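Local coordinates for glutamine synthetase (Helicobacter pylori, PDB 5ZLI), which belongs to the type I-beta glutamine synthetases, dodecameric enzymes whose chains combine a beta-grasp domain with a larger catalytic domain, at residues Gly129-Phe143 with Asn274-Asn288. Residues are numbered along the deposited sequence; the frame is centred on the assembly and turned at random.
Sequences GLGDVAYFGAENEFF and NGSGMHTHVSVWKNN
Val133-Asn140 and Met278-Lys286 pair as antiparallel strands, their axes 4.5 Å apart at closest approach and 164° between directions; the hydrogen-bonded pairs are Val133-Trp285, Tyr135-Ser283, Gly137-His281 and Glu139-His279, the return bond from His279 N to Glu139 O being weak. A classic beta bulge opens the ladder, where Trp285 O accepts from both Asp132 N (2.9 Å) and Val133 N. Beyond Asn140, Glu141 N continues the pairing to Gly277 O, and Gly277 N returns a bond to Glu141 OE1 (3.2 Å), reached from above the carboxylate plane.

On the face bearing Val133, Tyr135 and Glu139, Tyr135 CG stands anti to the carbonyl carbon (chi1 -74°), bringing the ring edge to the face of the Trp285 indole in a T-shaped stack, planes at 82°, with Tyr135 CD2 3.4 Å from Trp285 CD1. Val133 CG1 lies over one face of the tyrosine ring, while Trp285 NE1 makes a bent hydrogen bond to Ser283 OG near the indole plane. Farther along, the extended Glu139 chain rises from the sheet beside two histidines: its OE1 lies at the edge of the His279 ring, and Glu139 OE2 comes within 3.0 Å of His281 NE2. Glu230 approaches Glu139 and Glu141, Glu223 also nears Glu141, and a weak hydrogen bond joins His281 to Glu367. This cluster is consistent with the active-site side of the family's catalytic-domain sheet.

The reverse face is mostly apolar. Phe136 and Val282 lie side by side, Phe136 CE2 to Val282 CG1 3.6 Å, and Ala138 CB meets Met278 CG at 3.8 Å; Asn140 OD1, beside that methionine, accepts a hydrogen bond from Ser373 OG. Helix 238-258 covers Phe136, Ala138 and Asn140, whereas strands 228-237 and 366-368 flank the pair within the mixed catalytic-domain sheet.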
ATOM      1  N   GLY B 129      61.734 -18.932 -38.967  1.00 54.74           N
ATOM      2  CA  GLY B 129      61.842 -20.196 -39.659  1.00 56.75           C
ATOM      3  C   GLY B 129      61.291 -21.386 -38.912  1.00 56.21           C
ATOM      4  O   GLY B 129      61.257 -22.484 -39.478  1.00 58.91           O
ATOM      5  N   LEU B 130      61.001 -21.246 -37.618  1.00 51.40           N
ATOM      6  CA  LEU B 130      60.450 -22.354 -36.841  1.00 52.93           C
ATOM      7  C   LEU B 130      59.094 -22.808 -37.381  1.00 47.89           C
ATOM      8  O   LEU B 130      58.754 -23.993 -37.281  1.00 43.00           O
ATOM      9  CB  LEU B 130      60.380 -21.968 -35.361  1.00 48.95           C
ATOM     10  CG  LEU B 130      61.797 -21.632 -34.884  1.00 43.78           C
ATOM     11  CD1 LEU B 130      61.819 -21.131 -33.444  1.00 44.35           C
ATOM     12  CD2 LEU B 130      62.759 -22.806 -35.107  1.00 36.94           C
ATOM     13  N   GLY B 131      58.260 -21.863 -37.840  1.00 50.54           N
ATOM     14  CA  GLY B 131      56.938 -22.172 -38.360  1.00 52.73           C
ATOM     15  C   GLY B 131      56.450 -21.205 -39.425  1.00 43.31           C
ATOM     16  O   GLY B 131      57.037 -20.144 -39.648  1.00 44.39           O
ATOM     17  N   ASP B 132      55.346 -21.588 -40.084  1.00 46.96           N
ATOM     18  CA  ASP B 132      54.650 -20.702 -41.030  1.00 50.00           C
ATOM     19  C   ASP B 132      53.433 -20.047 -40.393  1.00 52.75           C
ATOM     20  O   ASP B 132      53.260 -18.823 -40.443  1.00 53.65           O
ATOM     21  CB  ASP B 132      54.093 -21.433 -42.272  1.00 47.59           C
ATOM     22  CG  ASP B 132      55.146 -22.077 -43.156  1.00 49.91           C
ATOM     23  OD1 ASP B 132      56.357 -21.721 -43.135  1.00 54.83           O
ATOM     24  OD2 ASP B 132      54.698 -22.908 -43.965  1.00 51.87           O
ATOM     25  N   VAL B 133      52.561 -20.870 -39.827  1.00 51.53           N
ATOM     26  CA  VAL B 133      51.312 -20.450 -39.223  1.00 49.17           C
ATOM     27  C   VAL B 133      51.336 -20.878 -37.769  1.00 44.12           C
ATOM     28  O   VAL B 133      52.059 -21.806 -37.404  1.00 43.09           O
ATOM     29  CB  VAL B 133      50.110 -21.077 -39.957  1.00 49.20           C
ATOM     30  CG1 VAL B 133      48.817 -20.434 -39.484  1.00 51.77           C
ATOM     31  CG2 VAL B 133      50.269 -20.984 -41.459  1.00 46.34           C
ATOM     32  N   ALA B 134      50.614 -20.153 -36.919  1.00 47.36           N
ATOM     33  CA  ALA B 134      50.360 -20.588 -35.548  1.00 44.50           C
ATOM     34  C   ALA B 134      48.854 -20.570 -35.350  1.00 52.79           C
ATOM     35  O   ALA B 134      48.244 -19.495 -35.360  1.00 56.03           O
ATOM     36  CB  ALA B 134      51.064 -19.717 -34.511  1.00 39.44           C
ATOM     37  N   TYR B 135      48.247 -21.755 -35.227  1.00 47.91           N
ATOM     38  CA  TYR B 135      46.796 -21.876 -35.142  1.00 48.69           C
ATOM     39  C   TYR B 135      46.332 -21.834 -33.695  1.00 50.49           C
ATOM     40  O   TYR B 135      46.837 -22.595 -32.861  1.00 49.16           O
ATOM     41  CB  TYR B 135      46.341 -23.183 -35.787  1.00 42.81           C
ATOM     42  CG  TYR B 135      46.395 -23.173 -37.286  1.00 39.16           C
ATOM     43  CD1 TYR B 135      45.463 -22.452 -38.016  1.00 44.60           C
ATOM     44  CD2 TYR B 135      47.361 -23.897 -37.986  1.00 44.58           C
ATOM     45  CE1 TYR B 135      45.483 -22.438 -39.409  1.00 45.35           C
ATOM     46  CE2 TYR B 135      47.388 -23.899 -39.387  1.00 48.54           C
ATOM     47  CZ  TYR B 135      46.437 -23.158 -40.091  1.00 47.16           C
ATOM     48  OH  TYR B 135      46.412 -23.120 -41.467  1.00 43.02           O
ATOM     49  N   PHE B 136      45.328 -20.986 -33.414  1.00 47.47           N
ATOM     50  CA  PHE B 136      44.740 -20.870 -32.078  1.00 46.91           C
ATOM     51  C   PHE B 136      43.235 -21.064 -32.147  1.00 42.06           C
ATOM     52  O   PHE B 136      42.569 -20.494 -33.017  1.00 39.94           O
ATOM     53  CB  PHE B 136      44.950 -19.488 -31.409  1.00 39.02           C
ATOM     54  CG  PHE B 136      46.310 -19.265 -30.838  1.00 43.16           C
ATOM     55  CD1 PHE B 136      47.397 -19.037 -31.662  1.00 47.13           C
ATOM     56  CD2 PHE B 136      46.507 -19.272 -29.468  1.00 40.99           C
ATOM     57  CE1 PHE B 136      48.648 -18.818 -31.116  1.00 45.80           C
ATOM     58  CE2 PHE B 136      47.761 -19.062 -28.928  1.00 34.49           C
ATOM     59  CZ  PHE B 136      48.820 -18.836 -29.748  1.00 37.08           C
ATOM     60  N   GLY B 137      42.701 -21.757 -31.143  1.00 40.50           N
ATOM     61  CA  GLY B 137      41.282 -22.025 -31.046  1.00 46.72           C
ATOM     62  C   GLY B 137      40.746 -21.912 -29.632  1.00 42.68           C
ATOM     63  O   GLY B 137      40.959 -22.809 -28.817  1.00 47.92           O
ATOM     64  N   ALA B 138      40.003 -20.845 -29.347  1.00 40.99           N
ATOM     65  CA  ALA B 138      39.557 -20.521 -27.995  1.00 47.35           C
ATOM     66  C   ALA B 138      38.122 -20.989 -27.752  1.00 49.00           C
ATOM     67  O   ALA B 138      37.255 -20.878 -28.628  1.00 49.20           O
ATOM     68  CB  ALA B 138      39.650 -19.010 -27.736  1.00 41.85           C
ATOM     69  N   GLU B 139      37.883 -21.537 -26.560  1.00 43.09           N
ATOM     70  CA  GLU B 139      36.537 -21.818 -26.074  1.00 38.61           C
ATOM     71  C   GLU B 139      36.270 -20.798 -24.971  1.00 40.77           C
ATOM     72  O   GLU B 139      36.805 -20.933 -23.860  1.00 40.98           O
ATOM     73  CB  GLU B 139      36.442 -23.230 -25.504  1.00 38.86           C
ATOM     74  CG  GLU B 139      37.058 -24.347 -26.343  1.00 45.46           C
ATOM     75  CD  GLU B 139      37.242 -25.634 -25.519  1.00 47.64           C
ATOM     76  OE1 GLU B 139      36.900 -25.614 -24.316  1.00 47.09           O
ATOM     77  OE2 GLU B 139      37.750 -26.648 -26.053  1.00 49.49           O
ATOM     78  N   ASN B 140      35.424 -19.800 -25.243  1.00 34.43           N
ATOM     79  CA  ASN B 140      35.109 -18.779 -24.235  1.00 27.98           C
ATOM     80  C   ASN B 140      33.780 -19.120 -23.579  1.00 26.22           C
ATOM     81  O   ASN B 140      32.710 -18.734 -24.056  1.00 25.92           O
ATOM     82  CB  ASN B 140      35.050 -17.375 -24.819  1.00 26.00           C
ATOM     83  CG  ASN B 140      36.374 -16.900 -25.339  1.00 30.98           C
ATOM     84  OD1 ASN B 140      37.158 -16.297 -24.603  1.00 28.04           O
ATOM     85  ND2 ASN B 140      36.624 -17.138 -26.629  1.00 34.19           N
ATOM     86  N   GLU B 141      33.857 -19.826 -22.454  1.00 32.21           N
ATOM     87  CA  GLU B 141      32.686 -20.017 -21.607  1.00 32.60           C
ATOM     88  C   GLU B 141      32.195 -18.667 -21.090  1.00 28.07           C
ATOM     89  O   GLU B 141      32.991 -17.762 -20.802  1.00 26.66           O
ATOM     90  CB  GLU B 141      33.002 -20.969 -20.442  1.00 30.64           C
ATOM     91  CG  GLU B 141      33.527 -22.343 -20.903  1.00 37.90           C
ATOM     92  CD  GLU B 141      33.916 -23.314 -19.768  1.00 39.84           C
ATOM     93  OE1 GLU B 141      34.306 -22.850 -18.675  1.00 41.61           O
ATOM     94  OE2 GLU B 141      33.921 -24.550 -20.009  1.00 38.25           O
ATOM     95  N   PHE B 142      30.872 -18.547 -20.973  1.00 25.35           N
ATOM     96  CA  PHE B 142      30.217 -17.310 -20.584  1.00 24.14           C
ATOM     97  C   PHE B 142      28.975 -17.616 -19.768  1.00 25.08           C
ATOM     98  O   PHE B 142      28.659 -18.762 -19.475  1.00 23.93           O
ATOM     99  CB  PHE B 142      29.826 -16.487 -21.791  1.00 27.36           C
ATOM    100  CG  PHE B 142      28.878 -17.191 -22.707  1.00 27.69           C
ATOM    101  CD1 PHE B 142      27.529 -17.222 -22.440  1.00 25.48           C
ATOM    102  CD2 PHE B 142      29.350 -17.792 -23.859  1.00 23.08           C
ATOM    103  CE1 PHE B 142      26.662 -17.870 -23.296  1.00 26.84           C
ATOM    104  CE2 PHE B 142      28.507 -18.404 -24.706  1.00 27.07           C
ATOM    105  CZ  PHE B 142      27.143 -18.458 -24.426  1.00 29.60           C
ATOM    106  N   PHE B 143      28.297 -16.555 -19.370  1.00 27.34           N
ATOM    107  CA  PHE B 143      27.116 -16.627 -18.535  1.00 23.24           C
ATOM    108  C   PHE B 143      26.076 -15.689 -19.101  1.00 28.19           C
ATOM    109  O   PHE B 143      26.392 -14.592 -19.565  1.00 29.14           O
ATOM    110  CB  PHE B 143      27.385 -16.212 -17.088  1.00 19.59           C
ATOM    111  CG  PHE B 143      28.035 -17.261 -16.255  1.00 21.70           C
ATOM    112  CD1 PHE B 143      27.258 -18.179 -15.544  1.00 21.76           C
ATOM    113  CD2 PHE B 143      29.415 -17.330 -16.163  1.00 19.03           C
ATOM    114  CE1 PHE B 143      27.849 -19.158 -14.769  1.00 24.23           C
ATOM    115  CE2 PHE B 143      30.021 -18.300 -15.382  1.00 23.50           C
ATOM    116  CZ  PHE B 143      29.241 -19.222 -14.680  1.00 22.10           C
ATOM    117  N   ASN B 274      31.411 -23.221 -10.961  1.00 33.56           N
ATOM    118  CA  ASN B 274      32.519 -23.223 -11.907  1.00 39.54           C
ATOM    119  C   ASN B 274      32.771 -21.835 -12.451  1.00 32.71           C
ATOM    120  O   ASN B 274      31.834 -21.067 -12.679  1.00 36.09           O
ATOM    121  CB  ASN B 274      32.248 -24.170 -13.079  1.00 38.68           C
ATOM    122  CG  ASN B 274      32.913 -25.503 -12.907  1.00 35.44           C
ATOM    123  OD1 ASN B 274      33.158 -25.970 -11.790  1.00 41.22           O
ATOM    124  ND2 ASN B 274      33.252 -26.109 -14.018  1.00 35.71           N
ATOM    125  N   GLY B 275      34.047 -21.518 -12.659  1.00 28.93           N
ATOM    126  CA  GLY B 275      34.390 -20.294 -13.339  1.00 27.12           C
ATOM    127  C   GLY B 275      34.314 -20.474 -14.843  1.00 34.61           C
ATOM    128  O   GLY B 275      34.095 -21.575 -15.360  1.00 34.15           O
ATOM    129  N   SER B 276      34.488 -19.372 -15.560  1.00 29.78           N
ATOM    130  CA  SER B 276      34.513 -19.412 -17.009  1.00 29.99           C
ATOM    131  C   SER B 276      35.962 -19.455 -17.467  1.00 37.06           C
ATOM    132  O   SER B 276      36.804 -18.720 -16.949  1.00 28.55           O
ATOM    133  CB  SER B 276      33.780 -18.217 -17.593  1.00 30.65           C
ATOM    134  OG  SER B 276      32.402 -18.326 -17.275  1.00 34.73           O
ATOM    135  N   GLY B 277      36.261 -20.348 -18.401  1.00 40.33           N
ATOM    136  CA  GLY B 277      37.614 -20.412 -18.891  1.00 34.01           C
ATOM    137  C   GLY B 277      37.693 -19.914 -20.309  1.00 41.24           C
ATOM    138  O   GLY B 277      36.662 -19.779 -20.980  1.00 40.78           O
ATOM    139  N   MET B 278      38.901 -19.573 -20.755  1.00 39.68           N
ATOM    140  CA  MET B 278      39.200 -19.490 -22.179  1.00 37.43           C
ATOM    141  C   MET B 278      40.176 -20.628 -22.446  1.00 41.49           C
ATOM    142  O   MET B 278      41.390 -20.454 -22.432  1.00 45.52           O
ATOM    143  CB  MET B 278      39.757 -18.117 -22.606  1.00 33.97           C
ATOM    144  CG  MET B 278      39.929 -17.963 -24.121  1.00 40.98           C
ATOM    145  SD  MET B 278      40.625 -16.379 -24.662  1.00 41.45           S
ATOM    146  CE  MET B 278      42.261 -16.486 -23.928  1.00 37.31           C
ATOM    147  N   HIS B 279      39.620 -21.826 -22.616  1.00 44.00           N
ATOM    148  CA  HIS B 279      40.378 -22.999 -23.022  1.00 39.95           C
ATOM    149  C   HIS B 279      40.933 -22.768 -24.426  1.00 43.01           C
ATOM    150  O   HIS B 279      40.194 -22.718 -25.417  1.00 43.72           O
ATOM    151  CB  HIS B 279      39.481 -24.231 -22.941  1.00 43.50           C
ATOM    152  CG  HIS B 279      38.978 -24.501 -21.560  1.00 46.46           C
ATOM    153  ND1 HIS B 279      39.671 -24.111 -20.432  1.00 47.74           N
ATOM    154  CD2 HIS B 279      37.827 -25.061 -21.120  1.00 47.71           C
ATOM    155  CE1 HIS B 279      38.986 -24.453 -19.355  1.00 46.77           C
ATOM    156  NE2 HIS B 279      37.861 -25.023 -19.745  1.00 53.84           N
ATOM    157  N   THR B 280      42.240 -22.573 -24.498  1.00 44.45           N
ATOM    158  CA  THR B 280      42.933 -22.162 -25.712  1.00 45.83           C
ATOM    159  C   THR B 280      43.703 -23.356 -26.268  1.00 40.64           C
ATOM    160  O   THR B 280      44.448 -24.017 -25.537  1.00 38.49           O
ATOM    161  CB  THR B 280      43.846 -20.959 -25.411  1.00 41.09           C
ATOM    162  OG1 THR B 280      44.180 -20.963 -24.027  1.00 38.10           O
ATOM    163  CG2 THR B 280      43.132 -19.667 -25.656  1.00 33.19           C
ATOM    164  N   HIS B 281      43.485 -23.658 -27.540  1.00 38.93           N
ATOM    165  CA  HIS B 281      44.116 -24.779 -28.220  1.00 41.14           C
ATOM    166  C   HIS B 281      45.177 -24.263 -29.191  1.00 46.13           C
ATOM    167  O   HIS B 281      44.875 -23.411 -30.038  1.00 45.57           O
ATOM    168  CB  HIS B 281      43.066 -25.611 -28.982  1.00 47.15           C
ATOM    169  CG  HIS B 281      42.094 -26.362 -28.111  1.00 47.68           C
ATOM    170  ND1 HIS B 281      41.566 -27.586 -28.482  1.00 49.05           N
ATOM    171  CD2 HIS B 281      41.550 -26.071 -26.903  1.00 45.20           C
ATOM    172  CE1 HIS B 281      40.745 -28.018 -27.538  1.00 46.11           C
ATOM    173  NE2 HIS B 281      40.719 -27.119 -26.568  1.00 47.95           N
ATOM    174  N   VAL B 282      46.412 -24.785 -29.095  1.00 44.26           N
ATOM    175  CA  VAL B 282      47.474 -24.328 -29.994  1.00 52.26           C
ATOM    176  C   VAL B 282      47.991 -25.464 -30.882  1.00 47.11           C
ATOM    177  O   VAL B 282      48.037 -26.628 -30.479  1.00 52.31           O
ATOM    178  CB  VAL B 282      48.656 -23.691 -29.212  1.00 46.07           C
ATOM    179  CG1 VAL B 282      48.183 -22.550 -28.340  1.00 43.84           C
ATOM    180  CG2 VAL B 282      49.351 -24.744 -28.382  1.00 46.55           C
ATOM    181  N   SER B 283      48.358 -25.114 -32.110  1.00 43.75           N
ATOM    182  CA  SER B 283      49.250 -25.931 -32.928  1.00 46.99           C
ATOM    183  C   SER B 283      50.073 -24.959 -33.762  1.00 50.44           C
ATOM    184  O   SER B 283      49.586 -23.892 -34.163  1.00 48.13           O
ATOM    185  CB  SER B 283      48.553 -26.922 -33.900  1.00 50.37           C
ATOM    186  OG  SER B 283      47.768 -26.305 -34.936  1.00 39.29           O
ATOM    187  N   VAL B 284      51.318 -25.333 -34.028  1.00 51.20           N
ATOM    188  CA  VAL B 284      52.166 -24.596 -34.950  1.00 42.15           C
ATOM    189  C   VAL B 284      52.371 -25.473 -36.174  1.00 47.12           C
ATOM    190  O   VAL B 284      52.799 -26.625 -36.043  1.00 54.82           O
ATOM    191  CB  VAL B 284      53.503 -24.235 -34.297  1.00 39.01           C
ATOM    192  CG1 VAL B 284      54.322 -23.426 -35.249  1.00 48.32           C
ATOM    193  CG2 VAL B 284      53.265 -23.507 -33.000  1.00 39.38           C
ATOM    194  N   TRP B 285      52.131 -24.918 -37.363  1.00 46.22           N
ATOM    195  CA  TRP B 285      52.320 -25.647 -38.608  1.00 48.75           C
ATOM    196  C   TRP B 285      53.357 -24.923 -39.453  1.00 54.43           C
ATOM    197  O   TRP B 285      53.608 -23.726 -39.289  1.00 53.17           O
ATOM    198  CB  TRP B 285      51.028 -25.791 -39.420  1.00 47.70           C
ATOM    199  CG  TRP B 285      49.955 -26.545 -38.726  1.00 51.29           C
ATOM    200  CD1 TRP B 285      49.587 -26.428 -37.424  1.00 54.52           C
ATOM    201  CD2 TRP B 285      49.127 -27.566 -39.284  1.00 45.97           C
ATOM    202  NE1 TRP B 285      48.566 -27.294 -37.138  1.00 57.17           N
ATOM    203  CE2 TRP B 285      48.271 -28.010 -38.265  1.00 54.76           C
ATOM    204  CE3 TRP B 285      49.027 -28.147 -40.548  1.00 52.87           C
ATOM    205  CZ2 TRP B 285      47.323 -29.011 -38.466  1.00 59.46           C
ATOM    206  CZ3 TRP B 285      48.089 -29.135 -40.751  1.00 57.75           C
ATOM    207  CH2 TRP B 285      47.250 -29.562 -39.713  1.00 63.51           C
ATOM    208  N   LYS B 286      53.984 -25.670 -40.349  1.00 57.65           N
ATOM    209  CA  LYS B 286      54.917 -25.080 -41.297  1.00 59.05           C
ATOM    210  C   LYS B 286      54.883 -25.929 -42.547  1.00 54.59           C
ATOM    211  O   LYS B 286      54.931 -27.157 -42.463  1.00 51.88           O
ATOM    212  CB  LYS B 286      56.349 -24.984 -40.744  1.00 46.44           C
ATOM    213  CG  LYS B 286      57.394 -24.352 -41.695  1.00 49.04           C
ATOM    214  CD  LYS B 286      58.766 -24.313 -41.006  1.00 58.68           C
ATOM    215  CE  LYS B 286      59.869 -23.611 -41.808  1.00 53.72           C
ATOM    216  NZ  LYS B 286      60.562 -24.515 -42.762  1.00 51.56           N
ATOM    217  N   ASN B 287      54.750 -25.263 -43.685  1.00 43.72           N
ATOM    218  CA  ASN B 287      54.751 -25.923 -44.971  1.00 52.70           C
ATOM    219  C   ASN B 287      53.703 -27.039 -44.992  1.00 56.96           C
ATOM    220  O   ASN B 287      53.886 -28.072 -45.635  1.00 61.57           O
ATOM    221  CB  ASN B 287      56.170 -26.409 -45.332  1.00 54.60           C
ATOM    222  CG  ASN B 287      57.218 -25.245 -45.420  1.00 56.12           C
ATOM    223  OD1 ASN B 287      56.888 -24.101 -45.765  1.00 51.25           O
ATOM    224  ND2 ASN B 287      58.475 -25.559 -45.132  1.00 53.03           N
ATOM    225  N   ASN B 288      52.594 -26.818 -44.272  1.00 54.76           N
ATOM    226  CA  ASN B 288      51.436 -27.712 -44.205  1.00 53.62           C
ATOM    227  C   ASN B 288      51.721 -29.015 -43.465  1.00 56.63           C
ATOM    228  O   ASN B 288      50.980 -29.984 -43.600  1.00 58.39           O
ATOM    229  CB  ASN B 288      50.869 -28.010 -45.595  1.00 58.91           C
ATOM    230  CG  ASN B 288      50.108 -26.831 -46.179  1.00 66.97           C
ATOM    231  OD1 ASN B 288      50.451 -25.668 -45.943  1.00 61.44           O
ATOM    232  ND2 ASN B 288      49.061 -27.127 -46.942  1.00 70.92           N
TER